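Local coordinates for metalloprotease stcE (Escherichia coli, PDB 4DNY), which is part of a secreted zinc metalloprotease (mucinase) that probably cleaves O-linked glycoproteins and is tied to adhesion and immune evasion in enterohemorrhagic infection, at residues I68-G73 with L108-V113; G62-D67 with Y89-F94; G23-I28 with N52-I57; I16-H21 with F118-L123. All blocks are in the same frame, centred on the assembly; numbering follows the deposited sequence. Where two conformers were deposited one is given.

Interaction 1: residues I68-G73 with L108-V113; sequences IYLPQG and LLFKYV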
# COMPACT_ATOMS: atom_id res chain seq x y z
N ILE A 68 0.33 -7.12 5.44
CA ILE A 68 0.69 -6.54 4.17
C ILE A 68 1.97 -5.74 4.32
O ILE A 68 2.06 -4.82 5.13
CB ILE A 68 -0.41 -5.57 3.70
CG1 ILE A 68 -1.75 -6.39 3.56
CG2 ILE A 68 -0.01 -4.89 2.38
CD1 ILE A 68 -2.99 -5.53 3.49
N TYR A 69 2.94 -6.01 3.44
CA TYR A 69 4.25 -5.39 3.54
C TYR A 69 4.50 -4.42 2.40
O TYR A 69 4.42 -4.80 1.22
CB TYR A 69 5.34 -6.46 3.52
CG TYR A 69 5.29 -7.37 4.75
CD1 TYR A 69 6.01 -7.07 5.88
CD2 TYR A 69 4.48 -8.51 4.75
CE1 TYR A 69 5.99 -7.93 6.98
CE2 TYR A 69 4.44 -9.36 5.85
CZ TYR A 69 5.19 -9.02 6.97
OH TYR A 69 5.16 -9.86 8.09
N LEU A 70 4.86 -3.17 2.72
CA LEU A 70 5.27 -2.27 1.66
C LEU A 70 6.74 -2.56 1.26
O LEU A 70 7.55 -2.84 2.11
CB LEU A 70 5.07 -0.82 2.12
CG LEU A 70 3.66 -0.37 2.45
CD1 LEU A 70 3.63 1.18 2.49
CD2 LEU A 70 2.64 -0.81 1.38
N PRO A 71 7.03 -2.54 -0.04
CA PRO A 71 8.41 -2.83 -0.49
C PRO A 71 9.40 -1.71 -0.18
O PRO A 71 8.99 -0.56 0.08
CB PRO A 71 8.21 -3.00 -1.97
CG PRO A 71 7.03 -2.07 -2.34
CD PRO A 71 6.14 -2.20 -1.16
N GLN A 72 10.70 -2.02 -0.26
CA GLN A 72 11.74 -1.03 -0.17
C GLN A 72 12.58 -1.10 -1.44
O GLN A 72 12.72 -2.16 -2.03
CB GLN A 72 12.64 -1.29 1.03
CG GLN A 72 11.98 -1.15 2.38
CD GLN A 72 11.71 0.30 2.77
OE1 GLN A 72 12.54 1.18 2.51
NE2 GLN A 72 10.63 0.53 3.48
N GLY A 73 13.16 0.03 -1.83
CA GLY A 73 14.10 0.05 -2.95
C GLY A 73 14.13 1.38 -3.62
O GLY A 73 13.19 2.18 -3.55
N LEU A 108 -5.97 4.42 4.08
CA LEU A 108 -4.61 4.78 4.46
C LEU A 108 -3.86 5.22 3.20
O LEU A 108 -4.13 4.76 2.11
CB LEU A 108 -3.86 3.61 5.08
CG LEU A 108 -4.42 3.01 6.34
CD1 LEU A 108 -3.64 1.74 6.67
CD2 LEU A 108 -4.39 4.02 7.46
N LEU A 109 -2.88 6.12 3.34
CA LEU A 109 -2.14 6.60 2.19
C LEU A 109 -0.65 6.78 2.53
O LEU A 109 -0.33 7.32 3.62
CB LEU A 109 -2.69 7.92 1.72
CG LEU A 109 -2.11 8.52 0.43
CD1 LEU A 109 -2.43 7.60 -0.79
CD2 LEU A 109 -2.66 9.90 0.17
N PHE A 110 0.23 6.32 1.65
CA PHE A 110 1.67 6.30 1.83
C PHE A 110 2.37 6.87 0.61
O PHE A 110 1.90 6.71 -0.52
CB PHE A 110 2.18 4.86 2.06
CG PHE A 110 1.62 4.18 3.25
CD1 PHE A 110 2.30 4.16 4.47
CD2 PHE A 110 0.43 3.51 3.18
CE1 PHE A 110 1.77 3.52 5.57
CE2 PHE A 110 -0.10 2.83 4.29
CZ PHE A 110 0.61 2.84 5.47
N LYS A 111 3.51 7.54 0.84
CA LYS A 111 4.41 8.02 -0.20
C LYS A 111 5.87 7.78 0.20
O LYS A 111 6.22 7.99 1.33
CB LYS A 111 4.17 9.52 -0.46
CG LYS A 111 5.04 10.10 -1.56
CD LYS A 111 4.63 11.49 -1.98
CE LYS A 111 5.63 12.09 -2.92
NZ LYS A 111 5.20 13.41 -3.56
N TYR A 112 6.69 7.34 -0.75
CA TYR A 112 8.08 7.00 -0.51
C TYR A 112 8.94 8.22 -0.91
O TYR A 112 8.88 8.65 -2.05
CB TYR A 112 8.45 5.80 -1.37
CG TYR A 112 9.66 5.03 -0.94
CD1 TYR A 112 9.59 4.12 0.09
CD2 TYR A 112 10.84 5.12 -1.67
CE1 TYR A 112 10.65 3.36 0.46
CE2 TYR A 112 11.93 4.31 -1.32
CZ TYR A 112 11.81 3.42 -0.26
OH TYR A 112 12.90 2.59 0.08
N VAL A 113 9.68 8.77 0.04
CA VAL A 113 10.51 9.94 -0.22
C VAL A 113 11.91 9.66 0.31
O VAL A 113 12.09 9.43 1.54
CB VAL A 113 9.93 11.21 0.42
CG1 VAL A 113 10.77 12.40 0.06
CG2 VAL A 113 8.47 11.40 -0.06

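Interaction 2: residues G62-D67 with Y89-F94; sequences GRWVRD and YSSTVF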
# COMPACT_ATOMS: atom_id res chain seq x y z
N GLY A 62 -14.01 -11.68 2.21
CA GLY A 62 -13.66 -12.73 1.26
C GLY A 62 -12.43 -12.41 0.43
O GLY A 62 -12.10 -13.19 -0.49
N ARG A 63 -11.80 -11.28 0.70
CA ARG A 63 -10.69 -10.78 -0.13
C ARG A 63 -9.74 -10.00 0.75
O ARG A 63 -9.64 -8.76 0.66
CB ARG A 63 -11.27 -9.89 -1.22
CG ARG A 63 -10.25 -9.49 -2.29
CD ARG A 63 -10.50 -8.07 -2.79
NE ARG A 63 -11.86 -7.93 -3.29
CZ ARG A 63 -12.49 -6.78 -3.47
NH1 ARG A 63 -13.72 -6.78 -3.96
NH2 ARG A 63 -11.93 -5.62 -3.18
N TRP A 64 -9.05 -10.74 1.61
CA TRP A 64 -8.30 -10.20 2.75
C TRP A 64 -7.07 -11.01 3.05
O TRP A 64 -7.07 -12.21 2.82
CB TRP A 64 -9.22 -10.17 3.99
CG TRP A 64 -8.61 -9.99 5.32
CD1 TRP A 64 -8.39 -8.78 5.98
CD2 TRP A 64 -8.11 -11.02 6.20
NE1 TRP A 64 -7.74 -9.03 7.18
CE2 TRP A 64 -7.60 -10.39 7.36
CE3 TRP A 64 -8.05 -12.41 6.11
CZ2 TRP A 64 -7.06 -11.07 8.39
CZ3 TRP A 64 -7.50 -13.12 7.14
CH2 TRP A 64 -7.00 -12.47 8.28
N VAL A 65 -6.02 -10.35 3.51
CA VAL A 65 -4.94 -11.03 4.18
C VAL A 65 -4.57 -10.28 5.43
O VAL A 65 -4.82 -9.07 5.50
CB VAL A 65 -3.64 -11.08 3.31
CG1 VAL A 65 -3.86 -12.12 2.17
CG2 VAL A 65 -3.22 -9.68 2.81
N ARG A 66 -3.99 -10.98 6.38
CA ARG A 66 -3.63 -10.38 7.68
C ARG A 66 -2.53 -9.36 7.62
O ARG A 66 -2.67 -8.33 8.23
CB ARG A 66 -3.27 -11.48 8.65
CG ARG A 66 -3.22 -10.97 10.06
CD ARG A 66 -2.76 -12.04 10.99
NE ARG A 66 -1.30 -12.12 10.88
CZ ARG A 66 -0.51 -13.05 11.43
NH1 ARG A 66 -1.03 -14.04 12.16
NH2 ARG A 66 0.81 -12.97 11.23
N ASP A 67 -1.45 -9.68 6.93
CA ASP A 67 -0.26 -8.85 6.96
C ASP A 67 0.05 -8.41 5.59
O ASP A 67 0.07 -9.20 4.68
CB ASP A 67 0.96 -9.62 7.51
CG ASP A 67 0.77 -10.09 8.96
OD1 ASP A 67 0.13 -9.39 9.74
OD2 ASP A 67 1.33 -11.16 9.31
N TYR A 89 -12.35 -8.15 9.04
CA TYR A 89 -11.07 -8.43 9.68
C TYR A 89 -10.08 -7.32 9.48
O TYR A 89 -10.00 -6.74 8.40
CB TYR A 89 -10.42 -9.75 9.19
CG TYR A 89 -11.17 -11.02 9.51
CD1 TYR A 89 -11.77 -11.22 10.71
CD2 TYR A 89 -11.18 -12.04 8.61
CE1 TYR A 89 -12.42 -12.42 11.02
CE2 TYR A 89 -11.85 -13.24 8.91
CZ TYR A 89 -12.45 -13.42 10.11
OH TYR A 89 -13.12 -14.60 10.40
N SER A 90 -9.31 -7.02 10.50
CA SER A 90 -8.27 -6.02 10.39
C SER A 90 -7.02 -6.61 9.75
O SER A 90 -6.82 -7.83 9.77
CB SER A 90 -7.92 -5.43 11.78
OG SER A 90 -7.31 -6.37 12.67
N SER A 91 -6.19 -5.75 9.22
CA SER A 91 -4.91 -6.10 8.63
C SER A 91 -3.84 -5.19 9.28
O SER A 91 -4.16 -4.15 9.80
CB SER A 91 -4.89 -5.88 7.13
OG SER A 91 -5.83 -6.72 6.47
N THR A 92 -2.60 -5.63 9.20
CA THR A 92 -1.47 -4.81 9.65
C THR A 92 -0.70 -4.46 8.39
O THR A 92 -0.34 -5.38 7.61
CB THR A 92 -0.55 -5.55 10.64
OG1 THR A 92 -1.34 -5.91 11.80
CG2 THR A 92 0.61 -4.62 11.02
N VAL A 93 -0.42 -3.17 8.19
CA VAL A 93 0.46 -2.71 7.10
C VAL A 93 1.80 -2.35 7.69
O VAL A 93 1.89 -1.50 8.58
CB VAL A 93 -0.11 -1.51 6.38
CG1 VAL A 93 0.88 -1.03 5.29
CG2 VAL A 93 -1.51 -1.86 5.77
N PHE A 94 2.83 -3.03 7.21
CA PHE A 94 4.20 -2.82 7.64
C PHE A 94 4.91 -1.92 6.64
O PHE A 94 4.90 -2.19 5.42
CB PHE A 94 4.95 -4.19 7.75
CG PHE A 94 4.36 -5.12 8.74
CD1 PHE A 94 4.79 -5.12 10.04
CD2 PHE A 94 3.34 -6.05 8.35
CE1 PHE A 94 4.24 -6.02 10.93
CE2 PHE A 94 2.78 -6.89 9.26
CZ PHE A 94 3.23 -6.85 10.56
O HOH W 1 -2.89 -8.13 11.56

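Interaction 3: residues G23-I28 with N52-I57; sequences GTKKII and NALVEI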
# COMPACT_ATOMS: atom_id res chain seq x y z
N GLY A 23 -1.37 10.09 -13.56
CA GLY A 23 -2.57 9.27 -13.45
C GLY A 23 -2.47 7.80 -13.69
O GLY A 23 -3.48 7.13 -13.95
N THR A 24 -1.27 7.27 -13.76
CA THR A 24 -1.12 5.80 -13.89
C THR A 24 -1.40 5.16 -12.54
O THR A 24 -0.66 5.39 -11.55
CB THR A 24 0.28 5.41 -14.46
OG1 THR A 24 1.33 5.89 -13.62
CG2 THR A 24 0.44 5.99 -15.89
N LYS A 25 -2.52 4.45 -12.44
CA LYS A 25 -2.98 3.93 -11.17
C LYS A 25 -3.31 2.50 -11.33
O LYS A 25 -4.12 2.12 -12.18
CB LYS A 25 -4.25 4.67 -10.78
CG LYS A 25 -4.81 4.24 -9.44
CD LYS A 25 -6.16 4.82 -9.29
CE LYS A 25 -6.71 4.69 -7.95
NZ LYS A 25 -7.96 5.44 -7.80
N LYS A 26 -2.75 1.63 -10.50
CA LYS A 26 -3.09 0.21 -10.43
C LYS A 26 -3.98 -0.06 -9.29
O LYS A 26 -3.65 0.21 -8.17
CB LYS A 26 -1.81 -0.61 -10.28
CG LYS A 26 -2.05 -2.05 -9.87
CD LYS A 26 -2.68 -2.94 -10.96
CE LYS A 26 -2.98 -4.35 -10.41
NZ LYS A 26 -3.50 -5.31 -11.44
N ILE A 27 -5.14 -0.68 -9.57
CA ILE A 27 -6.03 -1.10 -8.48
C ILE A 27 -5.86 -2.59 -8.24
O ILE A 27 -5.87 -3.37 -9.17
CB ILE A 27 -7.52 -0.83 -8.83
CG1 ILE A 27 -7.78 0.66 -8.87
CG2 ILE A 27 -8.47 -1.49 -7.85
CD1 ILE A 27 -7.25 1.26 -10.08
N ILE A 28 -5.72 -2.99 -6.97
CA ILE A 28 -5.65 -4.38 -6.59
C ILE A 28 -6.89 -4.65 -5.87
O ILE A 28 -7.12 -4.12 -4.82
CB ILE A 28 -4.37 -4.64 -5.69
CG1 ILE A 28 -3.12 -4.48 -6.53
CG2 ILE A 28 -4.49 -6.02 -4.96
CD1 ILE A 28 -1.82 -4.58 -5.77
N ASN A 52 3.39 2.27 -12.65
CA ASN A 52 2.33 3.10 -12.09
C ASN A 52 2.84 4.02 -11.01
O ASN A 52 3.69 3.62 -10.22
CB ASN A 52 1.24 2.21 -11.47
CG ASN A 52 0.50 1.40 -12.54
OD1 ASN A 52 -0.41 1.92 -13.16
ND2 ASN A 52 0.89 0.14 -12.75
N ALA A 53 2.26 5.21 -10.96
CA ALA A 53 2.56 6.21 -9.92
C ALA A 53 1.93 5.87 -8.59
O ALA A 53 2.42 6.26 -7.52
CB ALA A 53 2.03 7.57 -10.35
N LEU A 54 0.82 5.15 -8.62
CA LEU A 54 0.05 4.77 -7.44
C LEU A 54 -0.52 3.39 -7.55
O LEU A 54 -1.06 3.00 -8.63
CB LEU A 54 -1.03 5.82 -7.19
CG LEU A 54 -1.77 5.69 -5.80
CD1 LEU A 54 -2.06 7.05 -5.21
CD2 LEU A 54 -2.95 4.88 -6.05
N VAL A 55 -0.44 2.63 -6.45
CA VAL A 55 -1.16 1.35 -6.32
C VAL A 55 -2.22 1.56 -5.27
O VAL A 55 -1.90 2.07 -4.16
CB VAL A 55 -0.24 0.21 -5.92
CG1 VAL A 55 -1.03 -1.02 -5.42
CG2 VAL A 55 0.71 -0.20 -7.10
N GLU A 56 -3.46 1.17 -5.54
CA GLU A 56 -4.59 1.33 -4.60
C GLU A 56 -5.14 -0.08 -4.34
O GLU A 56 -5.61 -0.75 -5.28
CB GLU A 56 -5.67 2.24 -5.18
CG GLU A 56 -6.87 2.35 -4.24
CD GLU A 56 -7.83 3.50 -4.62
OE1 GLU A 56 -7.39 4.58 -5.04
OE2 GLU A 56 -9.00 3.31 -4.46
N ILE A 57 -5.08 -0.49 -3.08
CA ILE A 57 -5.46 -1.83 -2.67
C ILE A 57 -6.77 -1.79 -1.96
O ILE A 57 -6.98 -0.99 -1.03
CB ILE A 57 -4.39 -2.38 -1.72
CG1 ILE A 57 -3.09 -2.62 -2.48
CG2 ILE A 57 -4.88 -3.69 -0.97
CD1 ILE A 57 -1.82 -2.79 -1.56
O HOH W 2 -10.42 5.32 -5.52

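Interaction 4: residues I16-H21 with F118-L123; sequences IDFTPH and FRSGEL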
# COMPACT_ATOMS: atom_id res chain seq x y z
N ILE A 16 4.77 16.95 3.34
CA ILE A 16 4.81 15.94 2.24
C ILE A 16 3.62 16.26 1.29
O ILE A 16 2.51 16.56 1.80
CB ILE A 16 4.71 14.45 2.76
CG1 ILE A 16 5.82 14.05 3.75
CG2 ILE A 16 4.67 13.42 1.55
CD1 ILE A 16 7.12 13.80 3.15
N ASP A 17 3.85 16.20 -0.02
CA ASP A 17 2.82 16.41 -1.04
C ASP A 17 2.32 15.03 -1.50
O ASP A 17 2.91 14.38 -2.35
CB ASP A 17 3.35 17.14 -2.26
CG ASP A 17 2.31 17.29 -3.34
OD1 ASP A 17 1.08 17.22 -3.05
OD2 ASP A 17 2.69 17.46 -4.53
N PHE A 18 1.20 14.61 -0.91
CA PHE A 18 0.58 13.33 -1.26
C PHE A 18 -0.24 13.45 -2.52
O PHE A 18 -1.45 13.40 -2.50
CB PHE A 18 -0.26 12.88 -0.06
CG PHE A 18 0.54 12.38 1.08
CD1 PHE A 18 0.95 11.09 1.13
CD2 PHE A 18 0.86 13.22 2.14
CE1 PHE A 18 1.66 10.63 2.18
CE2 PHE A 18 1.63 12.75 3.19
CZ PHE A 18 2.03 11.46 3.18
N THR A 19 0.44 13.69 -3.63
CA THR A 19 -0.20 13.70 -4.97
C THR A 19 0.65 12.82 -5.88
O THR A 19 1.86 13.00 -5.94
CB THR A 19 -0.20 15.08 -5.59
OG1 THR A 19 -0.68 16.04 -4.63
CG2 THR A 19 -1.11 15.11 -6.86
N PRO A 20 0.00 11.90 -6.61
CA PRO A 20 0.79 11.01 -7.47
C PRO A 20 1.42 11.74 -8.61
O PRO A 20 0.92 12.76 -9.02
CB PRO A 20 -0.22 9.97 -7.98
CG PRO A 20 -1.47 10.31 -7.43
CD PRO A 20 -1.43 11.54 -6.57
N HIS A 21 2.56 11.22 -9.08
CA HIS A 21 3.34 11.84 -10.14
C HIS A 21 2.49 12.03 -11.39
O HIS A 21 2.67 12.97 -12.16
CB HIS A 21 4.61 10.98 -10.43
CG HIS A 21 5.39 11.43 -11.64
ND1 HIS A 21 6.25 12.51 -11.64
CD2 HIS A 21 5.40 10.94 -12.91
CE1 HIS A 21 6.76 12.68 -12.87
NE2 HIS A 21 6.24 11.74 -13.66
N PHE A 118 6.33 7.45 4.05
CA PHE A 118 5.62 8.36 4.91
C PHE A 118 4.13 8.06 4.83
O PHE A 118 3.59 7.97 3.75
CB PHE A 118 5.89 9.80 4.50
CG PHE A 118 7.28 10.23 4.75
CD1 PHE A 118 7.62 10.89 5.91
CD2 PHE A 118 8.27 9.94 3.83
CE1 PHE A 118 8.94 11.24 6.16
CE2 PHE A 118 9.61 10.28 4.12
CZ PHE A 118 9.91 10.93 5.26
N ARG A 119 3.48 7.92 5.97
CA ARG A 119 2.05 7.73 6.05
C ARG A 119 1.35 9.07 6.29
O ARG A 119 1.68 9.82 7.20
CB ARG A 119 1.70 6.72 7.17
CG ARG A 119 0.24 6.33 7.17
CD ARG A 119 -0.07 5.27 8.24
NE ARG A 119 -0.03 5.77 9.58
CZ ARG A 119 -1.03 6.50 10.09
NH1 ARG A 119 -2.12 6.78 9.34
NH2 ARG A 119 -0.98 6.93 11.32
N SER A 120 0.36 9.36 5.46
CA SER A 120 -0.47 10.56 5.62
C SER A 120 -1.15 10.56 6.95
O SER A 120 -1.82 9.62 7.33
CB SER A 120 -1.48 10.61 4.49
OG SER A 120 -2.28 11.78 4.61
N GLY A 121 -0.91 11.63 7.71
CA GLY A 121 -1.52 11.77 9.04
C GLY A 121 -0.67 11.25 10.18
O GLY A 121 -1.09 11.33 11.35
N GLU A 122 0.51 10.74 9.88
CA GLU A 122 1.42 10.22 10.90
C GLU A 122 1.80 11.25 11.99
O GLU A 122 1.83 10.90 13.17
CB GLU A 122 2.72 9.70 10.28
CG GLU A 122 3.51 8.88 11.23
CD GLU A 122 3.19 7.42 11.07
OE1 GLU A 122 2.31 6.91 11.81
OE2 GLU A 122 3.84 6.84 10.21
N LEU A 123 2.15 12.47 11.60
CA LEU A 123 2.47 13.53 12.58
C LEU A 123 1.19 13.94 13.36
O LEU A 123 1.28 14.42 14.50
CB LEU A 123 3.07 14.76 11.88
CG LEU A 123 4.48 14.70 11.33
CD1 LEU A 123 4.74 15.97 10.51
CD2 LEU A 123 5.52 14.56 12.44

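Interaction 1: residues I68-G73 with L108-V113
The phenol oxygen of Y112 is bound twice by the chain that follows the short strand 67-69. Its hydroxyl donates to the side-chain amide of Q72, with Y112 OH to Q72 OE1 at 2.8 Å, and accepts the backbone N-H of the next residue, with G73 N to Y112 OH at 3.2 Å and an almost straight N-H...O angle of 165°. The donor stands above the carbonyl plane of the Q72 amide, 51° out of it, while the amide carbon, Q72 CD, lies at the edge of the Y112 ring, in the plane of that ring. A bend at the second torsion of Q72 (chi2 -74°) folds the amide back to that rim, although its CB does not point at the partner strand. The second touching pair is apolar: L70 CD1 sits over one face of the F110 ring, 3.9 Å from its centroid, with F110 CG its nearest atom at 3.7 Å.

In the sandwich-like fold these pairs join two layers, since 67-69 belongs to the three-stranded sheet and 107-113 to the five-stranded one. The paired CA atoms of L70 and F110 are 9.3 Å apart, a spacing bridged by side chains rather than by backbone bonds.

W117, on the neighbouring strand 116-119, forms the next shell: its indole N-H binds the carbonyl of P71, and its ring meets Y112 edge-to-face. V93 and Y95 of strand 91-95 also touch both L70 and F110.

Interaction 2: residues G62-D67 with Y89-F94
S91 OG makes the shortest hydrogen bond across the two segments, donating to the backbone carbonyl of V65 with S91 OG to V65 O at 2.7 Å. The hydroxyl is placed beside its own backbone N (chi1 -63°), and there S91 OG also lies 3.1 Å from W64 NE1. The indole N-H of W64 itself bonds to the S90 carbonyl, with W64 NE1 to S90 O at 3.0 Å. That acceptor lies in the indole plane, but the N-H approaches from above the carbonyl plane, 70° out of it, and the N-H...O angle of 148° shows a bent bond.

Y89 lies across one indole face. Its CB is 3.6 Å from the centroid of the five-membered ring of W64, a CH-pi contact, while the edge of its phenol ring turns to the face of the six-membered ring, with centroids 5.0 Å apart. The backbone N of R66 is over the opposite face.

Further along, the loop becomes the edge strand of the three-stranded sheet: T92 N donates to R66 O at 2.9 Å, and D67 pairs with T92 in a parallel bridge. On the face bearing D67 and T92, D67 OD1 meets the edge of the F94 ring, 3.7 Å from F94 CE2. R66 forms a salt bridge to the same carboxylate, R66 NH2 to D67 OD2 being 2.7 Å, with OD2 met on its syn side. A water bound to T92 OG1 makes a weak bond to R66 O.

Serine hydroxyl, indole N-H and strand amide each take a separate backbone carbonyl, so polar bonds tie 64-66 to 90-92 next to the start of the parallel pairing.

Interaction 3: residues G23-I28 with N52-I57
K25 runs alongside L54 on one face of the sheet, its CG 3.9 Å from L54 CD2, and then carries its ammonium to E56. The chain is extended, with CG anti to the backbone N (chi1 -178°), and this reach brings K25 NZ to 2.9 Å from E56 OE1, a salt bridge whose hydrogen bond is weak. A water donates to E56 OE2 and weakly accepts from K25 NZ. R82 also pairs with E56 OE1, and H58 NE2 bonds to OE2, so this buried carboxylate has partners on both oxygens, an environment that would probably favour its ionised form.

On the other face, that of K26, V55, I28 and I57, I28 CD1 packs on V55 CG1 at 3.7 Å, and the side chains of I28 and I57 lie side by side. Helices 31-35 and 43-49 touch this face, at I28 and at V55 and I57 respectively.

The two strands are parallel, 25-28 and 54-57, with axes 4.7 Å apart and directions only 20° different. Both helices lie in the connection between them, an arrangement consistent with a beta-alpha-beta crossover at the edge of the five-stranded sheet. The ladder is formed by K26 N to L54 O at 2.9 Å, E56 N to K26 O at 2.8 Å and I28 N to E56 O at 2.8 Å.

At the entry to the pair, T24 OG1 accepts the A53 N-H over 2.9 Å and also bonds to N22. K26 CB rests near the amide of N52, whose ND2 bonds to the H48 carbonyl, near the end of helix 43-49, while the K26 ammonium turns away to E33.

Interaction 4: residues I16-H21 with F118-L123
F18 is the packed part of this contact, its ring held between two groups. S120 CB stands over the centre of one face, 3.9 Å from the centroid and 11° off the normal, a CH-pi contact; I16 CG2 lies 3.5 Å above the plane on the opposite face, toward the rim. At the ring's edge, in its plane, is the F118 carbonyl, with F118 O to F18 CE1 at 3.6 Å. CG of F18 lies beside its backbone N (chi1 -74°), and CZ is carried to 3.5 Å from S120 N. L109 and K111 of strand 107-113 also touch this phenylalanine.

A smaller pair sits beside it: I16 CD1 is over one face of the F118 ring, 4.0 Å from its centroid, the two side chains crossing at about a right angle. With the CA atoms of I16 and F118 8.1 Å apart, side chains and not backbones bridge the gap.

The loose side is polar and bonded within each segment. D17 and T19 are exposed and pair with each other, T19 OG1 donating to D17 OD1 at 2.6 Å, and R119 makes weak, long bonds to E122 OE1.

One half of the contact, F18 on S120, brings an inverse gamma turn against a type II beta turn, R119 to E122; the other, I16 on F118, lies beside it, where the N-terminal loop packs on the outermost strand 116-119 of the five-stranded sheet.

From the N terminus, interaction 4 opens first, at 16-21, and closes last, at 118-123, so the other three contacts are nested inside its loop. Interaction 3 is the first to close, joining 23-28 to 52-57 around the two helices; it touches interaction 4 where A53 and L54 pack on P20 and H21. Interactions 2 and 1 follow and cross, because their segments alternate: 62-67, 68-73, 89-94, then 108-113. They meet in the three-stranded sheet, where I68 bonds to T92 and F94. Interaction 1 ties that sheet to the five-stranded one, whose strands also carry interactions 3 and 4, and K111 O to F118 N joins interactions 1 and 4.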